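Local coordinates for esterase (Uncultured bacterium, PDB 5EGN), which hydrolyses carboxylic esters and, as an N-acyl homoserine lactonase, degrades bacterial quorum-sensing signals, probably by opening their lactone ring, at residues Ala99-Leu104 / Phe191-Lys196; Gly95-Met100 / Leu116-Gly121; Ile68-Asp73 / Thr184-Gly189; Ser201-Thr206 / Asn228-Glu233; Leu25-Thr30 / Val90-Gly95. The protein carries 2 engineered substitutions. All blocks are in the same frame, centred on the assembly; numbering follows the deposited sequence.

Contact 1 (Ala99-Leu104 / Phe191-Lys196); sequences AMQLNL and FAWNIK
Gln101 and Trp193 run past each other in opposite directions, the amide plane turned 80° from the indole plane. The Trp193 NE1 hydrogen is aimed at Gln101 OE1, and an N-H...O angle of 160° supports a hydrogen bond, although the modelled separation of 2.4 Å is too short to be taken literally. The glutamine chain explains this meeting: CG stands anti to the backbone N (chi1 -163°), and a bend at chi2 then carries the amide oxygen to the pyrrole edge. Farther round the rim, the Met100 methyl lies in the indole plane, with Met100 CE 3.6 Å from Trp193 CH2, a contact at the ring's edge. One indole face is covered from within the loop by Ile195 CG2, offset toward the rim. The isoleucine also reaches the helix on its own account. Ile195 CG2 and Leu104 CD2 approach tip to tip at 3.9 Å, while Ile195 CD1 lies 4.1 Å from Met100 CB. The buried indole N-H thus probably finds its acceptor in Gln101, while the Met100 methyl meets another part of the edge. The contact joins helix 94-105 to the loop leading from helix 177-185 toward strand 206-211. Ile68 of helix 68-81 touches both Gln101 and Trp193, and backbone bonding between Trp193 and Gly121 ties this loop to the one that follows strand 110-116.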
# COMPACT_ATOMS: atom_id res chain seq x y z
N ALA A 99 -0.78 16.70 -12.56
CA ALA A 99 -0.43 17.86 -11.75
C ALA A 99 -0.15 19.10 -12.60
O ALA A 99 -0.58 20.20 -12.27
CB ALA A 99 0.77 17.54 -10.87
N MET A 100 0.58 18.91 -13.70
CA MET A 100 0.90 20.02 -14.60
C MET A 100 -0.35 20.59 -15.26
O MET A 100 -0.55 21.81 -15.30
CB MET A 100 1.92 19.57 -15.65
CG MET A 100 3.33 19.40 -15.12
SD MET A 100 4.58 19.06 -16.38
CE MET A 100 4.26 17.33 -16.72
N GLN A 101 -1.19 19.70 -15.77
CA GLN A 101 -2.48 20.08 -16.34
C GLN A 101 -3.31 20.84 -15.30
O GLN A 101 -4.03 21.78 -15.62
CB GLN A 101 -3.24 18.85 -16.83
CG GLN A 101 -4.38 19.18 -17.78
CD GLN A 101 -3.89 19.82 -19.06
OE1 GLN A 101 -3.07 19.25 -19.78
NE2 GLN A 101 -4.38 21.02 -19.34
N LEU A 102 -3.19 20.41 -14.05
CA LEU A 102 -3.89 21.04 -12.95
C LEU A 102 -3.36 22.46 -12.71
O LEU A 102 -4.12 23.36 -12.37
CB LEU A 102 -3.77 20.20 -11.67
CG LEU A 102 -4.72 20.49 -10.52
CD1 LEU A 102 -4.98 19.21 -9.73
CD2 LEU A 102 -4.17 21.56 -9.59
N ASN A 103 -2.06 22.64 -12.89
CA ASN A 103 -1.46 23.97 -12.81
C ASN A 103 -1.94 24.86 -13.95
O ASN A 103 -2.07 26.08 -13.80
CB ASN A 103 0.06 23.89 -12.83
CG ASN A 103 0.65 23.73 -11.44
OD1 ASN A 103 1.21 24.67 -10.88
ND2 ASN A 103 0.53 22.53 -10.88
N LEU A 104 -2.21 24.24 -15.10
CA LEU A 104 -2.70 24.97 -16.26
C LEU A 104 -4.14 25.43 -16.10
O LEU A 104 -4.46 26.60 -16.35
CB LEU A 104 -2.56 24.11 -17.52
CG LEU A 104 -1.36 24.41 -18.42
CD1 LEU A 104 -0.11 24.57 -17.59
CD2 LEU A 104 -1.17 23.32 -19.46
N PHE A 191 0.14 9.19 -23.66
CA PHE A 191 1.19 9.21 -24.68
C PHE A 191 1.13 10.45 -25.56
O PHE A 191 2.16 10.93 -26.03
CB PHE A 191 1.10 7.96 -25.56
CG PHE A 191 1.53 6.69 -24.86
CD1 PHE A 191 2.85 6.50 -24.50
CD2 PHE A 191 0.61 5.69 -24.59
CE1 PHE A 191 3.24 5.33 -23.87
CE2 PHE A 191 1.00 4.53 -23.96
CZ PHE A 191 2.32 4.35 -23.60
N ALA A 192 -0.07 10.97 -25.78
CA ALA A 192 -0.26 12.04 -26.75
C ALA A 192 -0.28 13.43 -26.12
O ALA A 192 -0.06 14.43 -26.81
CB ALA A 192 -1.55 11.81 -27.53
N TRP A 193 -0.53 13.49 -24.82
CA TRP A 193 -0.57 14.75 -24.08
C TRP A 193 0.73 15.53 -24.23
O TRP A 193 1.80 15.02 -23.90
CB TRP A 193 -0.87 14.49 -22.61
CG TRP A 193 -0.96 15.72 -21.76
CD1 TRP A 193 -2.01 16.58 -21.68
CD2 TRP A 193 0.02 16.20 -20.83
NE1 TRP A 193 -1.74 17.58 -20.78
CE2 TRP A 193 -0.50 17.36 -20.24
CE3 TRP A 193 1.29 15.75 -20.46
CZ2 TRP A 193 0.22 18.10 -19.30
CZ3 TRP A 193 2.00 16.48 -19.52
CH2 TRP A 193 1.46 17.64 -18.95
N ASN A 194 0.63 16.76 -24.71
CA ASN A 194 1.82 17.55 -25.02
C ASN A 194 1.61 19.04 -24.72
O ASN A 194 0.78 19.70 -25.35
CB ASN A 194 2.20 17.36 -26.50
CG ASN A 194 3.58 17.88 -26.82
OD1 ASN A 194 4.03 18.87 -26.26
ND2 ASN A 194 4.26 17.21 -27.74
N ILE A 195 2.37 19.55 -23.76
CA ILE A 195 2.27 20.96 -23.39
C ILE A 195 3.64 21.64 -23.39
O ILE A 195 3.91 22.51 -22.57
CB ILE A 195 1.63 21.14 -21.99
CG1 ILE A 195 2.45 20.42 -20.92
CG2 ILE A 195 0.20 20.64 -22.00
CD1 ILE A 195 2.26 20.99 -19.53
N LYS A 196 4.49 21.24 -24.33
CA LYS A 196 5.84 21.81 -24.46
C LYS A 196 5.83 23.33 -24.54
O LYS A 196 6.67 24.00 -23.95
CB LYS A 196 6.55 21.24 -25.69
CG LYS A 196 6.96 19.78 -25.57
CD LYS A 196 7.55 19.27 -26.88
CE LYS A 196 8.12 17.87 -26.74
NZ LYS A 196 7.17 16.81 -27.18

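Contact 2 (Gly95-Met100 / Leu116-Gly121); sequences GGMIAM and LSSGTG
Gly96 and Ser118 bring the two backbones to 5.6 Å between their CA atoms, as the chain leaving strand 110-116 passes the first turns of helix 94-105. The closeness depends on the glycine: a beta carbon built on Gly96 would point at the loop and fall only 2.7 Å from Ser118 CB. In its absence, Ser118 CB packs 4.1 Å from Gly96 CA. The hydroxyl of Ser118, with OG anti to the backbone N (chi1 -168°), lies against the helix, 3.8 Å from Met97 CG, but its polar partner is Ser93 O, to which it is hydrogen-bonded. The remaining contacts are made by two methionines. Met97, extended beyond CG, passes across the loop, with Met97 CG 3.8 Å and Met97 CE 3.9 Å from Gly119 O. Met100 delivers its methyl to the same oxygen from another direction, with Met100 CE at 3.9 Å from Gly119 O. Because the two segments share no hydrogen bond, close fit and van der Waals contact hold them together. Around them, Leu225 of helix 219-228 touches both Met100 and Ser118, and Trp193 touches both methionines. Residues 117-121 follow a central strand of the alpha/beta hydrolase sheet, and helix 94-105 begins within the Gly-X-Ser-X-Gly sequence (Gly91, Ser93, Gly95). Through its bond to Ser93 O, Ser118 probably helps to position the likely nucleophile elbow as a second-shell residue.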
# COMPACT_ATOMS: atom_id res chain seq x y z
N GLY A 95 0.97 10.96 -13.22
CA GLY A 95 0.55 11.79 -12.12
C GLY A 95 1.15 13.18 -12.24
O GLY A 95 0.51 14.18 -11.90
N GLY A 96 2.39 13.23 -12.72
CA GLY A 96 3.05 14.49 -12.98
C GLY A 96 2.34 15.26 -14.08
O GLY A 96 2.18 16.48 -14.00
N MET A 97 1.92 14.53 -15.11
CA MET A 97 1.12 15.11 -16.18
C MET A 97 -0.15 15.73 -15.63
O MET A 97 -0.50 16.87 -15.96
CB MET A 97 0.75 14.05 -17.22
CG MET A 97 1.93 13.33 -17.84
SD MET A 97 1.41 12.20 -19.14
CE MET A 97 2.97 11.45 -19.57
N ILE A 98 -0.84 14.98 -14.78
CA ILE A 98 -2.09 15.42 -14.16
C ILE A 98 -1.86 16.69 -13.33
O ILE A 98 -2.66 17.63 -13.39
CB ILE A 98 -2.69 14.32 -13.27
CG1 ILE A 98 -3.08 13.11 -14.12
CG2 ILE A 98 -3.91 14.83 -12.52
CD1 ILE A 98 -3.45 11.88 -13.32
N ALA A 99 -0.78 16.70 -12.56
CA ALA A 99 -0.43 17.86 -11.75
C ALA A 99 -0.15 19.10 -12.60
O ALA A 99 -0.58 20.20 -12.27
CB ALA A 99 0.77 17.54 -10.87
N MET A 100 0.58 18.91 -13.70
CA MET A 100 0.90 20.02 -14.60
C MET A 100 -0.35 20.59 -15.26
O MET A 100 -0.55 21.81 -15.30
CB MET A 100 1.92 19.57 -15.65
CG MET A 100 3.33 19.40 -15.12
SD MET A 100 4.58 19.06 -16.38
CE MET A 100 4.26 17.33 -16.72
N LEU A 116 7.71 13.74 -10.09
CA LEU A 116 8.62 12.61 -10.05
C LEU A 116 8.56 11.77 -11.33
O LEU A 116 7.53 11.18 -11.64
CB LEU A 116 8.33 11.71 -8.85
CG LEU A 116 9.26 10.50 -8.76
CD1 LEU A 116 10.64 10.92 -8.29
CD2 LEU A 116 8.69 9.41 -7.87
N SER A 117 9.68 11.75 -12.05
CA SER A 117 9.84 10.90 -13.23
C SER A 117 8.72 11.07 -14.25
O SER A 117 8.00 10.13 -14.55
CB SER A 117 9.94 9.43 -12.82
OG SER A 117 10.99 9.23 -11.88
N SER A 118 8.58 12.28 -14.78
CA SER A 118 7.53 12.55 -15.76
C SER A 118 8.08 13.29 -16.98
O SER A 118 9.28 13.48 -17.11
CB SER A 118 6.40 13.36 -15.12
OG SER A 118 5.26 13.40 -15.96
N GLY A 119 7.17 13.70 -17.86
CA GLY A 119 7.54 14.38 -19.08
C GLY A 119 6.31 14.79 -19.88
O GLY A 119 5.18 14.62 -19.42
N THR A 120 6.53 15.34 -21.07
CA THR A 120 5.43 15.70 -21.95
C THR A 120 5.79 15.36 -23.39
O THR A 120 6.96 15.32 -23.76
CB THR A 120 5.07 17.20 -21.83
OG1 THR A 120 3.86 17.46 -22.55
CG2 THR A 120 6.19 18.07 -22.38
N GLY A 121 4.77 15.11 -24.21
CA GLY A 121 4.98 14.62 -25.56
C GLY A 121 5.72 13.30 -25.49
O GLY A 121 6.66 13.06 -26.25

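Contact 3 (Ile68-Asp73 / Thr184-Gly189); sequences IMEHAD and TADPNG
Asp186, the first residue past the end of helix 177-185, faces Glu70 of helix 68-81. Their carboxylates, with planes 60° apart, bring Asp186 OD2 to 4.1 Å from Glu70 OE1, a like-charge approach without a bond; Glu70 OE1 is instead hydrogen-bonded to Ser67 OG. The other oxygen of the aspartate works locally: Asp186 OD1 uses its anti lone pair to accept from Asn188 N at 2.8 Å, forming an Asx turn. At Asn188 the loop meets the helix most extensively. Its carbonyl oxygen accepts from Ile68 N at 3.1 Å, the donor tilted 21° from the carbonyl plane. Its side chain is crossed by Met69, whose bend at chi2 (86°) lays SD 3.8 Å from Asn188 CB and CE 3.5 Å from Asn188 OD1. An alanine at Met69 removes the thioether, which is likely to leave a gap beside Asn188 and its amide freer to turn. Gly189 follows, its carbonyl oxygen 4.2 Å from Ile68 CG1. Chemically, a single backbone bond at the first residue of helix 68-81 is supported by thioether packing, while the facing acids probably repel mildly and may raise the pKa of one, the Ser67 hydroxyl probably helping Glu70 to stay ionised.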
# COMPACT_ATOMS: atom_id res chain seq x y z
N ILE A 68 -5.72 13.84 -19.88
CA ILE A 68 -5.10 14.32 -18.66
C ILE A 68 -5.97 15.39 -18.00
O ILE A 68 -5.99 15.53 -16.78
CB ILE A 68 -3.69 14.87 -18.94
CG1 ILE A 68 -2.84 13.81 -19.65
CG2 ILE A 68 -3.00 15.30 -17.65
CD1 ILE A 68 -2.67 12.54 -18.85
N MET A 69 -6.70 16.13 -18.83
CA MET A 69 -7.62 17.15 -18.34
C MET A 69 -8.74 16.53 -17.51
O MET A 69 -9.12 17.05 -16.46
CB MET A 69 -8.21 17.95 -19.50
CG MET A 69 -7.17 18.58 -20.43
SD MET A 69 -6.63 17.45 -21.73
CE MET A 69 -5.44 18.48 -22.59
N GLU A 70 -9.27 15.41 -17.99
CA GLU A 70 -10.34 14.70 -17.28
C GLU A 70 -9.85 14.12 -15.95
O GLU A 70 -10.56 14.17 -14.94
CB GLU A 70 -10.92 13.60 -18.18
CG GLU A 70 -11.87 14.14 -19.25
CD GLU A 70 -12.15 13.14 -20.35
OE1 GLU A 70 -11.19 12.66 -20.97
OE2 GLU A 70 -13.34 12.84 -20.59
N HIS A 71 -8.63 13.59 -15.96
CA HIS A 71 -7.97 13.14 -14.74
C HIS A 71 -7.86 14.29 -13.74
O HIS A 71 -8.18 14.14 -12.54
CB HIS A 71 -6.57 12.59 -15.04
CG HIS A 71 -6.57 11.18 -15.55
ND1 HIS A 71 -7.03 10.12 -14.81
CD2 HIS A 71 -6.14 10.66 -16.73
CE1 HIS A 71 -6.89 9.00 -15.50
NE2 HIS A 71 -6.35 9.30 -16.67
N ALA A 72 -7.41 15.43 -14.24
CA ALA A 72 -7.28 16.63 -13.43
C ALA A 72 -8.62 17.04 -12.83
O ALA A 72 -8.68 17.46 -11.67
CB ALA A 72 -6.70 17.77 -14.26
N ASP A 73 -9.69 16.89 -13.60
CA ASP A 73 -11.02 17.21 -13.11
C ASP A 73 -11.44 16.23 -12.02
O ASP A 73 -12.12 16.62 -11.06
CB ASP A 73 -12.04 17.22 -14.25
CG ASP A 73 -13.37 17.83 -13.84
OD1 ASP A 73 -13.45 18.43 -12.75
OD2 ASP A 73 -14.35 17.73 -14.62
N THR A 184 -4.35 5.30 -24.65
CA THR A 184 -3.45 5.42 -25.79
C THR A 184 -4.16 6.07 -26.98
O THR A 184 -3.53 6.77 -27.78
CB THR A 184 -2.90 4.06 -26.24
OG1 THR A 184 -3.99 3.18 -26.56
CG2 THR A 184 -2.07 3.43 -25.13
N ALA A 185 -5.46 5.83 -27.09
CA ALA A 185 -6.24 6.31 -28.23
C ALA A 185 -6.64 7.78 -28.10
O ALA A 185 -6.90 8.45 -29.10
CB ALA A 185 -7.48 5.45 -28.40
N ASP A 186 -6.69 8.28 -26.87
CA ASP A 186 -7.06 9.67 -26.62
C ASP A 186 -5.95 10.59 -27.12
O ASP A 186 -4.78 10.41 -26.77
CB ASP A 186 -7.33 9.89 -25.13
CG ASP A 186 -8.10 11.18 -24.86
OD1 ASP A 186 -7.63 12.26 -25.28
OD2 ASP A 186 -9.16 11.10 -24.21
N PRO A 187 -6.32 11.60 -27.93
CA PRO A 187 -5.36 12.57 -28.46
C PRO A 187 -4.69 13.41 -27.37
O PRO A 187 -3.75 14.14 -27.64
CB PRO A 187 -6.22 13.46 -29.37
CG PRO A 187 -7.61 13.29 -28.86
CD PRO A 187 -7.68 11.86 -28.42
N ASN A 188 -5.20 13.30 -26.15
CA ASN A 188 -4.57 13.93 -25.00
C ASN A 188 -4.41 12.92 -23.86
O ASN A 188 -4.47 13.28 -22.69
CB ASN A 188 -5.37 15.14 -24.53
CG ASN A 188 -5.31 16.29 -25.52
OD1 ASN A 188 -4.35 17.06 -25.54
ND2 ASN A 188 -6.34 16.41 -26.35
N GLY A 189 -4.20 11.66 -24.24
CA GLY A 189 -3.95 10.61 -23.28
C GLY A 189 -2.51 10.63 -22.80
O GLY A 189 -1.78 11.56 -23.09

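Contact 4 (Ser201-Thr206 / Asn228-Glu233); sequences SIQAPT and NIPGAE
Glu233 N donates to Thr206 O at 3.1 Å, and the N-H...O angle of 162° makes this a sound backbone bond between the two segments. The same carbonyl oxygen also receives a CA-H...O contact, with Ala232 CA 3.3 Å from Thr206 O. Hydrogen bonds within each segment shape the partners. Ala232 N returns to Ile229 O across a type II turn, in which Gly231 takes the positive phi (78°) that glycine tolerates readily. On the other side, Thr206 OG1 donates to Ala204 O at 3.0 Å, approaching from above the carbonyl plane. Apolar contacts centre on Ile229. Its CG2 meets Ile202 CG2 at 3.9 Å and its CD1 meets Ile202 CD1 at 4.0 Å, so both branches of each isoleucine are engaged. Ile229 CG2 stands anti to the backbone N (CG1 at chi1 -63°), which turns that methyl to Ile202 and Thr206. Thr206 crosses Ile229 at about a right angle, placing Thr206 CG2 4.1 Å from Ile229 CD1. With an alanine at Thr206, both the hydroxyl and this methyl go, and Ala204 O would probably be left without its side-chain donor and Ile229 with a gap beside it. On the more exposed side, polar and apolar groups mix: the Gln203 amide lies across the Pro230 ring, NE2 being 3.6 Å from Pro230 CG. The two segments lead into strands 206-211 and 233-237, neighbouring parallel strands joined through helix 219-228. This is the entry side of a beta-alpha-beta crossover at one edge of the alpha/beta hydrolase sheet, where the Thr206-Glu233 bond begins the pairing.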
# COMPACT_ATOMS: atom_id res chain seq x y z
N SER A 201 4.14 28.73 -18.71
CA SER A 201 2.99 29.34 -18.06
C SER A 201 2.81 28.78 -16.65
O SER A 201 2.15 29.39 -15.81
CB SER A 201 1.72 29.13 -18.88
OG SER A 201 1.44 27.75 -19.05
N ILE A 202 3.40 27.62 -16.39
CA ILE A 202 3.45 27.06 -15.04
C ILE A 202 4.43 27.87 -14.21
O ILE A 202 5.62 27.87 -14.48
CB ILE A 202 3.89 25.59 -15.04
CG1 ILE A 202 2.96 24.75 -15.91
CG2 ILE A 202 3.96 25.05 -13.61
CD1 ILE A 202 3.34 23.28 -15.97
N GLN A 203 3.93 28.56 -13.18
CA GLN A 203 4.79 29.45 -12.41
C GLN A 203 4.94 29.03 -10.96
O GLN A 203 5.83 29.50 -10.25
CB GLN A 203 4.25 30.87 -12.48
CG GLN A 203 4.11 31.42 -13.90
CD GLN A 203 5.42 31.96 -14.42
OE1 GLN A 203 6.30 32.34 -13.65
NE2 GLN A 203 5.55 32.03 -15.74
N ALA A 204 4.07 28.12 -10.52
CA ALA A 204 4.08 27.64 -9.14
C ALA A 204 5.41 26.96 -8.81
O ALA A 204 6.08 26.45 -9.70
CB ALA A 204 2.92 26.69 -8.91
N PRO A 205 5.79 26.97 -7.52
CA PRO A 205 7.01 26.29 -7.07
C PRO A 205 7.03 24.82 -7.47
O PRO A 205 6.17 24.05 -7.05
CB PRO A 205 6.95 26.44 -5.55
CG PRO A 205 6.16 27.67 -5.32
CD PRO A 205 5.13 27.70 -6.42
N THR A 206 8.02 24.44 -8.28
CA THR A 206 8.07 23.10 -8.83
C THR A 206 9.42 22.43 -8.61
O THR A 206 10.46 22.96 -8.98
CB THR A 206 7.76 23.10 -10.34
OG1 THR A 206 6.43 23.60 -10.56
CG2 THR A 206 7.87 21.70 -10.92
N ASN A 228 12.00 24.53 -18.54
CA ASN A 228 11.02 25.44 -19.11
C ASN A 228 9.98 25.95 -18.11
O ASN A 228 9.24 26.88 -18.40
CB ASN A 228 10.31 24.76 -20.29
CG ASN A 228 11.24 24.54 -21.47
OD1 ASN A 228 11.42 25.43 -22.30
ND2 ASN A 228 11.84 23.36 -21.54
N ILE A 229 9.94 25.33 -16.93
CA ILE A 229 9.13 25.86 -15.84
C ILE A 229 9.97 26.85 -15.04
O ILE A 229 10.99 26.47 -14.47
CB ILE A 229 8.61 24.74 -14.92
CG1 ILE A 229 7.68 23.80 -15.69
CG2 ILE A 229 7.88 25.34 -13.72
CD1 ILE A 229 7.17 22.64 -14.87
N PRO A 230 9.55 28.12 -15.02
CA PRO A 230 10.27 29.20 -14.32
C PRO A 230 10.53 28.90 -12.85
O PRO A 230 9.60 28.67 -12.08
CB PRO A 230 9.32 30.39 -14.46
CG PRO A 230 8.57 30.12 -15.72
CD PRO A 230 8.38 28.63 -15.76
N GLY A 231 11.81 28.91 -12.46
CA GLY A 231 12.19 28.73 -11.08
C GLY A 231 12.15 27.29 -10.60
O GLY A 231 12.26 27.02 -9.41
N ALA A 232 11.99 26.36 -11.54
CA ALA A 232 11.93 24.95 -11.20
C ALA A 232 13.31 24.40 -10.86
O ALA A 232 14.32 24.81 -11.43
CB ALA A 232 11.32 24.15 -12.34
N GLU A 233 13.35 23.47 -9.91
CA GLU A 233 14.59 22.80 -9.55
C GLU A 233 14.54 21.34 -10.00
O GLU A 233 13.50 20.69 -9.92
CB GLU A 233 14.84 22.87 -8.04
CG GLU A 233 16.16 22.26 -7.61
CD GLU A 233 16.42 22.41 -6.12
OE1 GLU A 233 15.64 23.11 -5.45
OE2 GLU A 233 17.41 21.83 -5.63

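Contact 5 (Leu25-Thr30 / Val90-Gly95); sequences LHPFST and VGNSIG
Pro27 O is gripped from opposite faces of its carbonyl plane by His26 ND1 and by Thr30 OG1, the latter at 2.7 Å, while the proline ring presses on Asn92 across the contact. The Thr30 hydroxyl probably helps to close the type II turn of residues 27-30, whose backbone bond is weak. Pro27 and Asn92 cross obliquely: Asn92 CG stands anti to the backbone N (chi1 -168°), which sets its amide oxygen beside the ring, OD1 being 3.2 Å from Pro27 CG. The amide itself is held by others, ND2 by Leu116 O and OD1 by Gln245 NE2. Before the turn, the chains pair as parallel strands about Leu25 and Gly91: Leu25 N donates to Val90 O at 2.9 Å, and Asn92 N to Leu25 O at 3.1 Å. Within the turn, Phe28 meets the helix start, with its CD1 3.8 Å from Ile94 CD1. Gly95 lets the helix start so near: a beta carbon there would fall 2.3 Å from Leu25 O. One at Gly91 would meet Gly95 O. Ser93 has a phi of 53°, and with both glycines this fits the sharp strand-turn-helix of a nucleophile elbow, Ser93 being the probable nucleophile. Strand 87-92 lies between strands 21-25 and 110-116 in the sheet; helix 94-105 follows directly after Ser93, and Phe28 reaches out to Phe180 and Ala183 of helix 177-185.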
# COMPACT_ATOMS: atom_id res chain seq x y z
N LEU A 25 -0.50 11.39 -6.54
CA LEU A 25 -1.01 10.93 -7.82
C LEU A 25 -0.12 9.83 -8.36
O LEU A 25 1.01 10.08 -8.78
CB LEU A 25 -1.06 12.10 -8.81
CG LEU A 25 -1.82 13.33 -8.33
CD1 LEU A 25 -1.75 14.47 -9.34
CD2 LEU A 25 -3.25 12.93 -8.05
N HIS A 26 -0.63 8.60 -8.36
CA HIS A 26 0.15 7.42 -8.72
C HIS A 26 0.49 7.36 -10.21
O HIS A 26 -0.18 7.97 -11.02
CB HIS A 26 -0.62 6.16 -8.31
CG HIS A 26 -1.82 5.88 -9.15
ND1 HIS A 26 -1.75 5.26 -10.38
CD2 HIS A 26 -3.13 6.15 -8.95
CE1 HIS A 26 -2.96 5.16 -10.90
NE2 HIS A 26 -3.82 5.69 -10.05
N PRO A 27 1.55 6.60 -10.56
CA PRO A 27 1.91 6.42 -11.98
C PRO A 27 0.92 5.54 -12.74
O PRO A 27 0.01 4.95 -12.15
CB PRO A 27 3.28 5.74 -11.90
CG PRO A 27 3.27 5.04 -10.60
CD PRO A 27 2.52 5.95 -9.67
N PHE A 28 1.10 5.47 -14.05
CA PHE A 28 0.21 4.73 -14.94
C PHE A 28 0.21 3.23 -14.64
O PHE A 28 1.25 2.67 -14.29
CB PHE A 28 0.60 5.00 -16.40
CG PHE A 28 -0.46 4.64 -17.40
CD1 PHE A 28 -1.76 5.10 -17.25
CD2 PHE A 28 -0.15 3.86 -18.50
CE1 PHE A 28 -2.73 4.78 -18.18
CE2 PHE A 28 -1.12 3.54 -19.43
CZ PHE A 28 -2.41 4.00 -19.27
N SER A 29 -0.96 2.62 -14.75
CA SER A 29 -1.19 1.18 -14.56
C SER A 29 -1.11 0.73 -13.09
O SER A 29 -1.37 -0.43 -12.79
CB SER A 29 -0.19 0.35 -15.38
OG SER A 29 1.03 0.20 -14.69
N THR A 30 -0.77 1.65 -12.19
CA THR A 30 -0.70 1.32 -10.77
C THR A 30 -1.92 1.87 -10.04
O THR A 30 -2.96 2.10 -10.64
CB THR A 30 0.57 1.88 -10.12
OG1 THR A 30 0.48 3.31 -10.02
CG2 THR A 30 1.80 1.50 -10.93
N VAL A 90 2.06 15.85 -5.60
CA VAL A 90 3.15 14.92 -5.87
C VAL A 90 2.73 13.95 -6.97
O VAL A 90 1.93 13.05 -6.74
CB VAL A 90 3.55 14.15 -4.61
CG1 VAL A 90 4.76 13.28 -4.88
CG2 VAL A 90 3.83 15.11 -3.47
N GLY A 91 3.27 14.15 -8.17
CA GLY A 91 2.88 13.35 -9.31
C GLY A 91 3.97 12.45 -9.85
O GLY A 91 5.11 12.88 -10.04
N ASN A 92 3.62 11.20 -10.11
CA ASN A 92 4.55 10.22 -10.65
C ASN A 92 4.13 9.80 -12.06
O ASN A 92 3.01 9.33 -12.26
CB ASN A 92 4.62 9.00 -9.73
CG ASN A 92 5.76 8.07 -10.08
OD1 ASN A 92 5.73 6.88 -9.76
ND2 ASN A 92 6.79 8.61 -10.73
N SER A 93 5.04 9.96 -13.02
CA SER A 93 4.76 9.71 -14.43
C SER A 93 3.53 10.47 -14.90
O SER A 93 3.56 11.69 -15.05
CB SER A 93 4.57 8.21 -14.69
OG SER A 93 4.08 7.97 -15.99
N ILE A 94 2.44 9.74 -15.11
CA ILE A 94 1.20 10.33 -15.56
C ILE A 94 0.61 11.23 -14.47
O ILE A 94 -0.13 12.16 -14.76
CB ILE A 94 0.17 9.25 -15.97
CG1 ILE A 94 -1.00 9.87 -16.74
CG2 ILE A 94 -0.33 8.49 -14.75
CD1 ILE A 94 -2.03 8.87 -17.19
N GLY A 95 0.97 10.96 -13.22
CA GLY A 95 0.55 11.79 -12.12
C GLY A 95 1.15 13.18 -12.24
O GLY A 95 0.51 14.18 -11.90

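The centre of contact 5 is about 2 Å from the centre of the chain, and the contact combines strand pairing with a tight turn. Contacts 1, 2 and 5 all use helix 94-105: contact 5 at its start, contact 2 along its first turns, contact 1 farther on. Contacts 1 and 2 share Ala99 and Met100 and are both buried; contact 2 is packing alone, while contact 1 adds a side-chain hydrogen bond from the indole. Contacts 3 and 4 are partly exposed, and each has a single backbone hydrogen bond between its segments. They lie about 22 Å apart, centre to centre; two carboxylates face each other without bonding in contact 3, whereas contact 4 packs isoleucines, Thr206 and Pro230 where the last two strands begin.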